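Hydroquinone dioxygenase small subunit (Pseudomonas sp., PDB 4ZXA) forms, together with its large subunit, a two-subunit hydroquinone 1,2-dioxygenase of the cupin type that depends on ferrous iron and probably cleaves the aromatic ring of hydroquinone. Local coordinates at residues R91-A99 and L113-Y121; T76-I84 and V147-G155. One frame throughout, in Å; residues are numbered along the deposited sequence.

Contact 1 (R91-A99 and L113-Y121); sequences RVEFLKLDA and LPVGKPMGY
Arg91 reaches over one face of the Tyr121 ring within an antiparallel strand pair, 89-97 with 116-125, of which 91-97 and 116-121 are the part described, in one of the two β-sheets of this cupin fold. Arg91 CZ stands 4.6 Å from the centroid of the Tyr121 ring and 25° off its normal, which qualifies as a cation-pi contact; the guanidinium and ring planes are 42° apart, so it is not a parallel stack. The arginine chain is extended as far as NE, whereas Tyr121 keeps CG between its own backbone N and carbonyl carbon (chi1 63°), which turns one face of the ring to the guanidinium. His205 of the large subunit meets the same tyrosine, and a strand of that subunit continues the sheet here.

The register slips by one residue: Phe94 pairs with Gly120 but Leu95 with Pro118, so Met119 is the extra residue of a β bulge. Two backbone bonds define it, Phe94 N to Gly120 O at 3.0 Å and Met119 N to Phe94 O at 2.8 Å. The Met119 side chain sets out toward the partner strand, and its SD lies 3.7 Å from Lys96 CB. On the face of Pro118, Leu95 splits its branches: CD1 meets Pro114 CB at 3.7 Å, the two side chains crossing at about a right angle, while CD2 touches Lys117 O at 3.3 Å.

Beyond the strands, Val115 O accepts an almost straight bond from Asp98 N at 2.9 Å, and a second from a water that in turn accepts from Ala99 N.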
loop_
_atom_site.group_PDB
_atom_site.type_symbol
_atom_site.label_atom_id
_atom_site.label_comp_id
_atom_site.label_asym_id
_atom_site.label_seq_id
_atom_site.Cartn_x
_atom_site.Cartn_y
_atom_site.Cartn_z
ATOM N N ARG A 91 12.712 -29.486 -34.740
ATOM C CA ARG A 91 12.292 -30.873 -34.802
ATOM C C ARG A 91 13.253 -31.659 -33.912
ATOM O O ARG A 91 14.467 -31.462 -33.973
ATOM C CB ARG A 91 12.368 -31.360 -36.251
ATOM C CG ARG A 91 12.214 -32.861 -36.447
ATOM C CD ARG A 91 12.205 -33.218 -37.934
ATOM N NE ARG A 91 11.924 -34.632 -38.135
ATOM C CZ ARG A 91 12.863 -35.574 -38.119
ATOM N NH1 ARG A 91 14.128 -35.223 -37.925
ATOM N NH2 ARG A 91 12.548 -36.855 -38.299
ATOM N N VAL A 92 12.717 -32.534 -33.070
ATOM C CA VAL A 92 13.557 -33.317 -32.169
ATOM C C VAL A 92 13.372 -34.807 -32.463
ATOM O O VAL A 92 12.264 -35.333 -32.316
ATOM C CB VAL A 92 13.241 -33.002 -30.663
ATOM C CG1 VAL A 92 14.229 -33.702 -29.732
ATOM C CG2 VAL A 92 13.251 -31.492 -30.404
ATOM N N GLU A 93 14.451 -35.472 -32.887
ATOM C CA GLU A 93 14.423 -36.906 -33.193
ATOM C C GLU A 93 14.831 -37.728 -31.979
ATOM O O GLU A 93 15.803 -37.389 -31.304
ATOM C CB GLU A 93 15.408 -37.243 -34.307
ATOM C CG GLU A 93 15.017 -36.805 -35.695
ATOM C CD GLU A 93 16.213 -36.792 -36.648
ATOM O OE1 GLU A 93 16.884 -37.840 -36.798
ATOM O OE2 GLU A 93 16.488 -35.722 -37.232
ATOM N N PHE A 94 14.134 -38.837 -31.738
ATOM C CA PHE A 94 14.396 -39.663 -30.560
ATOM C C PHE A 94 14.743 -41.111 -30.890
ATOM O O PHE A 94 13.977 -41.806 -31.559
ATOM C CB PHE A 94 13.178 -39.660 -29.622
ATOM C CG PHE A 94 12.897 -38.330 -28.982
ATOM C CD1 PHE A 94 13.494 -37.984 -27.777
ATOM C CD2 PHE A 94 12.031 -37.432 -29.579
ATOM C CE1 PHE A 94 13.232 -36.753 -27.178
ATOM C CE2 PHE A 94 11.763 -36.199 -28.995
ATOM C CZ PHE A 94 12.363 -35.858 -27.792
ATOM N N LEU A 95 15.887 -41.567 -30.390
ATOM C CA LEU A 95 16.263 -42.979 -30.434
ATOM C C LEU A 95 16.277 -43.595 -29.038
ATOM O O LEU A 95 16.882 -43.031 -28.120
ATOM C CB LEU A 95 17.668 -43.114 -30.997
ATOM C CG LEU A 95 17.817 -43.057 -32.502
ATOM C CD1 LEU A 95 19.295 -43.068 -32.829
ATOM C CD2 LEU A 95 17.096 -44.251 -33.090
ATOM N N LYS A 96 15.634 -44.752 -28.879
ATOM C CA LYS A 96 15.766 -45.522 -27.644
ATOM C C LYS A 96 17.007 -46.399 -27.689
ATOM O O LYS A 96 16.988 -47.475 -28.284
ATOM C CB LYS A 96 14.542 -46.400 -27.381
ATOM C CG LYS A 96 14.604 -47.100 -26.018
ATOM C CD LYS A 96 13.436 -48.048 -25.813
ATOM C CE LYS A 96 12.722 -47.769 -24.498
ATOM N NZ LYS A 96 11.552 -48.672 -24.308
ATOM N N LEU A 97 18.077 -45.936 -27.051
ATOM C CA LEU A 97 19.352 -46.650 -27.063
ATOM C C LEU A 97 19.254 -48.094 -26.553
ATOM O O LEU A 97 18.555 -48.364 -25.576
ATOM C CB LEU A 97 20.391 -45.885 -26.251
ATOM C CG LEU A 97 20.823 -44.535 -26.809
ATOM C CD1 LEU A 97 21.754 -43.851 -25.838
ATOM C CD2 LEU A 97 21.523 -44.743 -28.136
ATOM N N ASP A 98 19.946 -49.011 -27.233
ATOM C CA ASP A 98 20.060 -50.400 -26.781
ATOM C C ASP A 98 20.825 -50.464 -25.461
ATOM O O ASP A 98 20.501 -51.266 -24.574
ATOM C CB ASP A 98 20.782 -51.259 -27.829
ATOM C CG ASP A 98 19.874 -51.683 -28.982
ATOM O OD1 ASP A 98 18.840 -51.016 -29.218
ATOM O OD2 ASP A 98 20.206 -52.685 -29.658
ATOM N N ALA A 99 21.845 -49.612 -25.350
ATOM C CA ALA A 99 22.697 -49.539 -24.164
ATOM C C ALA A 99 22.783 -48.105 -23.610
ATOM O O ALA A 99 23.768 -47.404 -23.848
ATOM C CB ALA A 99 24.089 -50.051 -24.499
ATOM N N LEU A 113 26.530 -42.637 -35.012
ATOM C CA LEU A 113 25.471 -43.581 -35.319
ATOM C C LEU A 113 25.055 -44.336 -34.066
ATOM O O LEU A 113 25.463 -45.471 -33.844
ATOM C CB LEU A 113 25.929 -44.550 -36.406
ATOM C CG LEU A 113 26.501 -43.883 -37.663
ATOM C CD1 LEU A 113 27.333 -44.879 -38.465
ATOM C CD2 LEU A 113 25.398 -43.241 -38.531
ATOM N N PRO A 114 24.251 -43.690 -33.221
ATOM C CA PRO A 114 23.741 -44.352 -32.021
ATOM C C PRO A 114 23.021 -45.634 -32.383
ATOM O O PRO A 114 22.303 -45.679 -33.378
ATOM C CB PRO A 114 22.737 -43.340 -31.473
ATOM C CG PRO A 114 23.246 -42.024 -31.939
ATOM C CD PRO A 114 23.868 -42.269 -33.283
ATOM N N VAL A 115 23.201 -46.657 -31.562
ATOM C CA VAL A 115 22.537 -47.932 -31.769
ATOM C C VAL A 115 21.264 -48.057 -30.925
ATOM O O VAL A 115 21.322 -48.179 -29.696
ATOM C CB VAL A 115 23.489 -49.095 -31.425
ATOM C CG1 VAL A 115 22.819 -50.439 -31.712
ATOM C CG2 VAL A 115 24.825 -48.939 -32.176
ATOM N N GLY A 116 20.114 -48.036 -31.588
ATOM C CA GLY A 116 18.846 -48.208 -30.900
ATOM C C GLY A 116 17.645 -48.005 -31.806
ATOM O O GLY A 116 17.786 -47.510 -32.927
ATOM N N LYS A 117 16.462 -48.384 -31.324
ATOM C CA LYS A 117 15.236 -48.239 -32.102
ATOM C C LYS A 117 14.834 -46.767 -32.199
ATOM O O LYS A 117 15.048 -46.006 -31.255
ATOM C CB LYS A 117 14.096 -49.034 -31.467
ATOM C CG LYS A 117 14.481 -50.414 -30.969
ATOM C CD LYS A 117 14.214 -50.541 -29.464
ATOM C CE LYS A 117 14.424 -51.973 -28.972
ATOM N NZ LYS A 117 13.568 -52.950 -29.716
ATOM N N PRO A 118 14.259 -46.361 -33.350
ATOM C CA PRO A 118 13.727 -45.003 -33.505
ATOM C C PRO A 118 12.380 -44.898 -32.794
ATOM O O PRO A 118 11.551 -45.788 -32.957
ATOM C CB PRO A 118 13.541 -44.857 -35.028
ATOM C CG PRO A 118 14.191 -46.065 -35.643
ATOM C CD PRO A 118 14.145 -47.133 -34.596
ATOM N N MET A 119 12.173 -43.844 -32.010
ATOM C CA MET A 119 10.939 -43.692 -31.251
ATOM C C MET A 119 10.004 -42.734 -31.946
ATOM O O MET A 119 8.802 -42.747 -31.709
ATOM C CB MET A 119 11.225 -43.166 -29.842
ATOM C CG MET A 119 12.269 -43.960 -29.077
ATOM S SD MET A 119 12.701 -43.202 -27.492
ATOM C CE MET A 119 11.153 -43.348 -26.588
ATOM N N GLY A 120 10.559 -41.892 -32.804
ATOM C CA GLY A 120 9.757 -40.894 -33.489
ATOM C C GLY A 120 10.351 -39.509 -33.328
ATOM O O GLY A 120 11.550 -39.347 -33.073
ATOM N N TYR A 121 9.512 -38.495 -33.470
ATOM C CA TYR A 121 9.988 -37.130 -33.320
ATOM C C TYR A 121 8.894 -36.203 -32.836
ATOM O O TYR A 121 7.704 -36.539 -32.849
ATOM C CB TYR A 121 10.555 -36.595 -34.637
ATOM C CG TYR A 121 9.527 -36.500 -35.738
ATOM C CD1 TYR A 121 9.292 -37.577 -36.585
ATOM C CD2 TYR A 121 8.784 -35.339 -35.933
ATOM C CE1 TYR A 121 8.355 -37.503 -37.596
ATOM C CE2 TYR A 121 7.839 -35.258 -36.947
ATOM C CZ TYR A 121 7.632 -36.346 -37.775
ATOM O OH TYR A 121 6.701 -36.295 -38.783
HETATM O O HOH W 1 23.232 -47.938 -27.528
#

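Contact 2 (T76-I84 and V147-G155); sequences TAAHDEFAI and VILQQTIKG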
loop_
_atom_site.group_PDB
_atom_site.type_symbol
_atom_site.label_atom_id
_atom_site.label_comp_id
_atom_site.label_asym_id
_atom_site.label_seq_id
_atom_site.Cartn_x
_atom_site.Cartn_y
_atom_site.Cartn_z
ATOM N N THR A 76 22.845 -37.368 -25.451
ATOM C CA THR A 76 22.246 -38.302 -24.519
ATOM C C THR A 76 22.666 -38.007 -23.074
ATOM O O THR A 76 23.685 -37.349 -22.825
ATOM C CB THR A 76 22.631 -39.748 -24.874
ATOM O OG1 THR A 76 21.678 -40.664 -24.304
ATOM C CG2 THR A 76 24.049 -40.057 -24.369
ATOM N N ALA A 77 21.884 -38.507 -22.126
ATOM C CA ALA A 77 22.234 -38.369 -20.719
ATOM C C ALA A 77 21.668 -39.527 -19.925
ATOM O O ALA A 77 20.805 -40.256 -20.411
ATOM C CB ALA A 77 21.730 -37.039 -20.155
ATOM N N ALA A 78 22.155 -39.680 -18.697
ATOM C CA ALA A 78 21.726 -40.769 -17.836
ATOM C C ALA A 78 20.497 -40.377 -17.026
ATOM O O ALA A 78 19.914 -41.206 -16.335
ATOM C CB ALA A 78 22.866 -41.198 -16.912
ATOM N N HIS A 79 20.106 -39.110 -17.111
ATOM C CA HIS A 79 18.924 -38.622 -16.388
ATOM C C HIS A 79 18.032 -37.814 -17.318
ATOM O O HIS A 79 18.452 -37.434 -18.403
ATOM C CB HIS A 79 19.366 -37.745 -15.234
ATOM C CG HIS A 79 20.269 -36.641 -15.659
ATOM N ND1 HIS A 79 19.819 -35.537 -16.354
ATOM C CD2 HIS A 79 21.608 -36.481 -15.524
ATOM C CE1 HIS A 79 20.838 -34.739 -16.610
ATOM N NE2 HIS A 79 21.937 -35.291 -16.123
ATOM N N ASP A 80 16.804 -37.548 -16.901
ATOM C CA ASP A 80 15.923 -36.669 -17.666
ATOM C C ASP A 80 16.508 -35.275 -17.922
ATOM O O ASP A 80 17.225 -34.708 -17.079
ATOM C CB ASP A 80 14.596 -36.507 -16.949
ATOM C CG ASP A 80 13.771 -37.771 -16.960
ATOM O OD1 ASP A 80 13.968 -38.586 -17.879
ATOM O OD2 ASP A 80 12.918 -37.941 -16.060
ATOM N N GLU A 81 16.185 -34.729 -19.092
ATOM C CA GLU A 81 16.485 -33.341 -19.456
ATOM C C GLU A 81 15.234 -32.743 -20.075
ATOM O O GLU A 81 14.289 -33.462 -20.410
ATOM C CB GLU A 81 17.634 -33.269 -20.465
ATOM C CG GLU A 81 18.993 -33.610 -19.893
ATOM C CD GLU A 81 20.017 -33.903 -20.975
ATOM O OE1 GLU A 81 19.757 -34.798 -21.808
ATOM O OE2 GLU A 81 21.083 -33.247 -20.995
ATOM N N PHE A 82 15.212 -31.429 -20.239
ATOM C CA PHE A 82 14.047 -30.805 -20.838
ATOM C C PHE A 82 14.458 -29.705 -21.795
ATOM O O PHE A 82 15.500 -29.082 -21.617
ATOM C CB PHE A 82 13.149 -30.239 -19.747
ATOM C CG PHE A 82 12.670 -31.262 -18.773
ATOM C CD1 PHE A 82 11.495 -31.959 -19.008
ATOM C CD2 PHE A 82 13.398 -31.541 -17.624
ATOM C CE1 PHE A 82 11.037 -32.915 -18.106
ATOM C CE2 PHE A 82 12.962 -32.498 -16.721
ATOM C CZ PHE A 82 11.774 -33.188 -16.956
ATOM N N ALA A 83 13.641 -29.463 -22.813
ATOM C CA ALA A 83 13.934 -28.403 -23.774
ATOM C C ALA A 83 12.706 -27.538 -23.976
ATOM O O ALA A 83 11.593 -28.063 -24.158
ATOM C CB ALA A 83 14.390 -28.990 -25.102
ATOM N N ILE A 84 12.910 -26.221 -23.908
ATOM C CA ILE A 84 11.876 -25.243 -24.249
ATOM C C ILE A 84 12.301 -24.474 -25.480
ATOM O O ILE A 84 13.372 -23.862 -25.503
ATOM C CB ILE A 84 11.688 -24.170 -23.160
ATOM C CG1 ILE A 84 11.712 -24.785 -21.759
ATOM C CG2 ILE A 84 10.403 -23.361 -23.421
ATOM C CD1 ILE A 84 10.382 -25.222 -21.301
ATOM N N VAL A 147 15.928 -20.509 -30.906
ATOM C CA VAL A 147 16.541 -20.575 -29.587
ATOM C C VAL A 147 15.947 -21.699 -28.731
ATOM O O VAL A 147 14.723 -21.789 -28.582
ATOM C CB VAL A 147 16.375 -19.241 -28.858
ATOM C CG1 VAL A 147 17.010 -19.318 -27.504
ATOM C CG2 VAL A 147 16.988 -18.099 -29.673
ATOM N N ILE A 148 16.816 -22.563 -28.196
ATOM C CA ILE A 148 16.395 -23.649 -27.305
ATOM C C ILE A 148 16.934 -23.438 -25.887
ATOM O O ILE A 148 18.143 -23.225 -25.700
ATOM C CB ILE A 148 16.925 -25.026 -27.760
ATOM C CG1 ILE A 148 16.527 -25.342 -29.204
ATOM C CG2 ILE A 148 16.445 -26.115 -26.813
ATOM C CD1 ILE A 148 17.112 -26.662 -29.728
ATOM N N LEU A 149 16.043 -23.499 -24.895
ATOM C CA LEU A 149 16.451 -23.504 -23.496
ATOM C C LEU A 149 16.474 -24.936 -23.012
ATOM O O LEU A 149 15.467 -25.655 -23.107
ATOM C CB LEU A 149 15.475 -22.712 -22.629
ATOM C CG LEU A 149 15.729 -21.228 -22.396
ATOM C CD1 LEU A 149 14.560 -20.619 -21.646
ATOM C CD2 LEU A 149 16.986 -21.023 -21.613
ATOM N N GLN A 150 17.617 -25.351 -22.487
ATOM C CA GLN A 150 17.741 -26.703 -21.974
ATOM C C GLN A 150 17.984 -26.710 -20.462
ATOM O O GLN A 150 18.917 -26.067 -19.968
ATOM C CB GLN A 150 18.862 -27.453 -22.706
ATOM C CG GLN A 150 19.094 -28.862 -22.188
ATOM C CD GLN A 150 19.459 -29.855 -23.292
ATOM O OE1 GLN A 150 19.201 -29.617 -24.478
ATOM N NE2 GLN A 150 20.051 -30.985 -22.897
ATOM N N GLN A 151 17.132 -27.443 -19.750
ATOM C CA GLN A 151 17.301 -27.699 -18.324
ATOM C C GLN A 151 18.042 -29.018 -18.099
ATOM O O GLN A 151 17.557 -30.088 -18.469
ATOM C CB GLN A 151 15.938 -27.751 -17.645
ATOM C CG GLN A 151 15.984 -28.152 -16.182
ATOM C CD GLN A 151 14.596 -28.470 -15.673
ATOM O OE1 GLN A 151 13.690 -28.724 -16.469
ATOM N NE2 GLN A 151 14.413 -28.455 -14.352
ATOM N N THR A 152 19.215 -28.944 -17.486
ATOM C CA THR A 152 20.034 -30.142 -17.344
ATOM C C THR A 152 21.088 -29.980 -16.247
ATOM O O THR A 152 20.924 -29.154 -15.347
ATOM C CB THR A 152 20.689 -30.539 -18.706
ATOM O OG1 THR A 152 21.317 -31.824 -18.588
ATOM C CG2 THR A 152 21.716 -29.496 -19.155
ATOM N N ILE A 153 22.171 -30.756 -16.329
ATOM C CA ILE A 153 23.240 -30.696 -15.340
ATOM C C ILE A 153 24.576 -30.412 -16.014
ATOM O O ILE A 153 24.851 -30.947 -17.076
ATOM C CB ILE A 153 23.314 -32.022 -14.556
ATOM C CG1 ILE A 153 21.969 -32.281 -13.862
ATOM C CG2 ILE A 153 24.493 -32.024 -13.574
ATOM C CD1 ILE A 153 21.905 -33.578 -13.067
ATOM N N LYS A 154 25.402 -29.566 -15.404
ATOM C CA LYS A 154 26.695 -29.205 -15.992
ATOM C C LYS A 154 27.431 -30.470 -16.422
ATOM O O LYS A 154 27.581 -31.404 -15.630
ATOM C CB LYS A 154 27.551 -28.405 -15.003
ATOM C CG LYS A 154 28.360 -27.260 -15.621
ATOM C CD LYS A 154 29.838 -27.556 -15.578
ATOM C CE LYS A 154 30.548 -26.859 -14.441
ATOM N NZ LYS A 154 30.732 -25.425 -14.739
ATOM N N GLY A 155 27.862 -30.495 -17.683
ATOM C CA GLY A 155 28.575 -31.626 -18.251
ATOM C C GLY A 155 29.714 -31.231 -19.180
ATOM O O GLY A 155 30.076 -30.053 -19.261
#
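The His79 imidazole lies between two aliphatic groups: Ile153 CD1 sits 3.8 Å from the ring centroid over one face, offset toward the rim in a CH-pi contact, and Ala77 CB lies over the centre of the opposite face. Its CG lies between the backbone N and the carbonyl carbon (chi1 54°), which brings the ring to Ile153. At the edge, Thr152 OG1 is in the ring plane, 3.6 Å from His79 CE1. His79 ND1 donates to Asp80 O at 2.8 Å, and NE2 is hydrogen-bonded to the backbone N of Gly106, so both ring nitrogens are engaged and the ring's rotation is fixed.

The Gln151 and Phe82 side chains run side by side, amide and ring planes 38° apart, with Gln151 OE1 3.1 Å from Phe82 CD2. The amide's polar atoms are held by Ser236 and Ser241 of the large subunit.

Around these groups, strands 81-84 and 147-153 pair in antiparallel fashion; Ile84 and Leu149 exchange two backbone bonds, and Ala83 CB packs on Ile148 CG2. The Glu81 chain extends beside Thr152. Glu81 OE2 accepts Thr152 OG1 at 2.8 Å through its anti lone pair, and weakly accepts Gln150 NE2 at 3.1 Å, the carboxylate and amide planes standing 88° apart. Tyr138 OH hydrogen-bonds both Glu81 OE1 and Gln150 NE2, the stronger partner of that amide.

With each oxygen of Glu81 thus engaged, this connected polar network in the cupin interior probably satisfies a buried carboxylate and limits its rotation.

Contacts 1 and 2 have their centres about 16 Å apart and lie in different sheets of the cupin fold: strands 91-97 and 116-121 belong to the five-stranded antiparallel sheet, strands 81-84 and 147-153 to the mixed one. Along the chain contact 1 is nested inside contact 2, and strand 81-87 leads directly into strand 89-97, carrying the chain from one sheet to the other. Segments 91-99 and 76-84 touch through Leu97 CD1 and Thr76 OG1, 3.5 Å apart, where Thr76 still ends a strand of the first sheet. Tyr138 also joins the contacts, touching Phe94 and hydrogen-bonding Glu81. Contact 1 lies near the surface and contact 2 is buried, yet both meet the large subunit, consistent with subunit association involving both sheets.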